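Local coordinates for protein B-129 (Sulfolobus virus 1, PDB 2WBT) that is a double C2H2-type zinc-finger protein that binds zinc, probably binds DNA and is essential for virus function, at residues A[60-65]-A[79-84]. Numbering follows the deposited sequence.
Sequences SSYLYR and LCLMPF. With ZN (zinc ion), chain C.
Arg65 and Leu81 bring the two backbones closest, their CA atoms 6.8 Å apart, where one turn of helix 60-72 faces the zinc knuckle of the first finger. Residues 60-65 are helical, with Tyr64 N and Arg65 N bonded to Ser60 O and Ser61 O; residues 79-82 form a turn in which Leu81 takes a left-handed conformation (phi 62°, psi 30°). No hydrogen bond joins the segments, so the contact rests mainly on side-chain packing, 254 Å² buried in all.

Leu81 is its centre: CB points at the helix and both methyls meet the Tyr62 ring obliquely, along its CD1, CE1 and CZ atoms. Leu81 CD1 lies 3.3 Å from Tyr62 CD1, and Leu81 CD2 lies 3.6 Å from Tyr62 CZ. The Tyr62 ring extends from the helix, its far end nearer the turn than its CB, and its hydroxyl hydrogen-bonds Pro78 O. Arg65, bent at chi3 (56°), lays one guanidinium face over the same methyl, with Arg65 NH1 3.5 Å from Leu81 CD1. The methyl is thus shared by ring and guanidinium; Arg65 NH2 also approaches Cys80 O obliquely, at 3.5 Å.

Cys80 points away from the helix and its SG binds the zinc ion, whose site is completed by Cys77, His93 and Glu98, an unusual glutamate ligand in a C2H2-type finger. Ser69, farther along helix 60-72, hydrogen-bonds Leu81 O, while Tyr62 also touches Pro104 and Val105 of the second finger. The helix thereby packs against the knuckle between strands 75-76 and 83-84, which pair antiparallel, and Leu63 and Tyr64 meet the second subunit.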
loop_
_atom_site.group_PDB
_atom_site.type_symbol
_atom_site.label_atom_id
_atom_site.label_comp_id
_atom_site.label_asym_id
_atom_site.label_seq_id
_atom_site.Cartn_x
_atom_site.Cartn_y
_atom_site.Cartn_z
ATOM N N SER A 60 -6.084 5.408 0.553
ATOM C CA SER A 60 -5.076 5.379 1.621
ATOM C C SER A 60 -5.678 5.165 3.008
ATOM O O SER A 60 -5.135 4.407 3.814
ATOM C CB SER A 60 -4.258 6.671 1.611
ATOM O OG SER A 60 -3.484 6.775 0.429
ATOM N N SER A 61 -6.784 5.852 3.281
ATOM C CA SER A 61 -7.535 5.671 4.527
ATOM C C SER A 61 -7.834 4.194 4.785
ATOM O O SER A 61 -7.716 3.716 5.913
ATOM C CB SER A 61 -8.851 6.451 4.475
ATOM O OG SER A 61 -9.460 6.511 5.754
ATOM N N TYR A 62 -8.219 3.484 3.728
ATOM C CA TYR A 62 -8.503 2.050 3.809
ATOM C C TYR A 62 -7.247 1.232 4.113
ATOM O O TYR A 62 -7.273 0.318 4.940
ATOM C CB TYR A 62 -9.125 1.557 2.499
ATOM C CG TYR A 62 -9.339 0.063 2.468
ATOM C CD1 TYR A 62 -10.504 -0.496 2.972
ATOM C CD2 TYR A 62 -8.371 -0.792 1.950
ATOM C CE1 TYR A 62 -10.707 -1.868 2.957
ATOM C CE2 TYR A 62 -8.562 -2.164 1.930
ATOM C CZ TYR A 62 -9.734 -2.698 2.434
ATOM O OH TYR A 62 -9.931 -4.059 2.416
ATOM N N LEU A 63 -6.161 1.571 3.425
ATOM C CA LEU A 63 -4.890 0.853 3.529
ATOM C C LEU A 63 -4.315 0.913 4.946
ATOM O O LEU A 63 -3.887 -0.103 5.488
ATOM C CB LEU A 63 -3.896 1.432 2.514
ATOM C CG LEU A 63 -2.609 0.652 2.220
ATOM C CD1 LEU A 63 -2.213 0.788 0.748
ATOM C CD2 LEU A 63 -1.471 1.105 3.133
ATOM N N TYR A 64 -4.323 2.101 5.542
ATOM C CA TYR A 64 -3.794 2.292 6.900
ATOM C C TYR A 64 -4.746 1.824 8.000
ATOM O O TYR A 64 -4.313 1.554 9.123
ATOM C CB TYR A 64 -3.382 3.752 7.108
ATOM C CG TYR A 64 -2.082 4.061 6.407
ATOM C CD1 TYR A 64 -0.884 3.529 6.873
ATOM C CD2 TYR A 64 -2.049 4.853 5.264
ATOM C CE1 TYR A 64 0.317 3.788 6.231
ATOM C CE2 TYR A 64 -0.851 5.120 4.613
ATOM C CZ TYR A 64 0.328 4.584 5.101
ATOM O OH TYR A 64 1.519 4.846 4.463
ATOM N N ARG A 65 -6.033 1.724 7.676
ATOM C CA ARG A 65 -7.002 1.074 8.561
ATOM C C ARG A 65 -6.896 -0.451 8.462
ATOM O O ARG A 65 -7.128 -1.155 9.447
ATOM C CB ARG A 65 -8.424 1.543 8.247
ATOM C CG ARG A 65 -8.739 2.916 8.831
ATOM C CD ARG A 65 -10.154 3.387 8.522
ATOM N NE ARG A 65 -11.173 2.433 8.964
ATOM C CZ ARG A 65 -12.061 1.822 8.176
ATOM N NH1 ARG A 65 -12.101 2.053 6.865
ATOM N NH2 ARG A 65 -12.934 0.973 8.710
ATOM N N LEU A 79 -14.211 -6.074 4.017
ATOM C CA LEU A 79 -15.284 -5.099 3.834
ATOM C C LEU A 79 -15.403 -4.099 4.990
ATOM O O LEU A 79 -15.618 -2.911 4.742
ATOM C CB LEU A 79 -16.623 -5.804 3.599
ATOM C CG LEU A 79 -16.677 -6.811 2.444
ATOM C CD1 LEU A 79 -18.074 -7.403 2.326
ATOM C CD2 LEU A 79 -16.255 -6.172 1.127
ATOM N N CYS A 80 -15.268 -4.555 6.235
ATOM C CA CYS A 80 -15.331 -3.624 7.375
ATOM C C CYS A 80 -13.997 -3.359 8.082
ATOM O O CYS A 80 -13.900 -2.408 8.862
ATOM C CB CYS A 80 -16.400 -4.047 8.388
ATOM S SG CYS A 80 -16.025 -5.623 9.319
ATOM N N LEU A 81 -12.967 -4.149 7.789
ATOM C CA LEU A 81 -11.633 -3.946 8.383
ATOM C C LEU A 81 -11.601 -4.096 9.901
ATOM O O LEU A 81 -10.796 -3.444 10.570
ATOM C CB LEU A 81 -11.064 -2.571 7.998
ATOM C CG LEU A 81 -10.769 -2.355 6.515
ATOM C CD1 LEU A 81 -10.361 -0.910 6.269
ATOM C CD2 LEU A 81 -9.686 -3.309 6.029
ATOM N N MET A 82 -12.487 -4.937 10.443
ATOM C CA MET A 82 -12.548 -5.186 11.887
ATOM C C MET A 82 -11.898 -6.532 12.227
ATOM O O MET A 82 -12.207 -7.546 11.597
ATOM C CB MET A 82 -13.992 -5.156 12.397
ATOM C CG MET A 82 -14.698 -3.800 12.272
ATOM S SD MET A 82 -13.912 -2.410 13.120
ATOM C CE MET A 82 -12.959 -1.676 11.797
ATOM N N PRO A 83 -10.993 -6.541 13.225
ATOM C CA PRO A 83 -10.290 -7.749 13.635
ATOM C C PRO A 83 -11.177 -8.700 14.423
ATOM O O PRO A 83 -12.066 -8.258 15.151
ATOM C CB PRO A 83 -9.149 -7.228 14.521
ATOM C CG PRO A 83 -9.404 -5.803 14.760
ATOM C CD PRO A 83 -10.597 -5.367 14.026
ATOM N N PHE A 84 -10.924 -9.995 14.268
ATOM C CA PHE A 84 -11.647 -11.021 15.008
ATOM C C PHE A 84 -10.680 -11.972 15.695
ATOM O O PHE A 84 -9.525 -12.110 15.284
ATOM C CB PHE A 84 -12.597 -11.774 14.083
ATOM C CG PHE A 84 -13.804 -10.977 13.708
ATOM C CD1 PHE A 84 -14.952 -11.027 14.486
ATOM C CD2 PHE A 84 -13.786 -10.148 12.596
ATOM C CE1 PHE A 84 -16.067 -10.281 14.152
ATOM C CE2 PHE A 84 -14.897 -9.400 12.254
ATOM C CZ PHE A 84 -16.038 -9.469 13.035
HETATM ZN ZN ZN C . -16.897 -7.029 7.794
#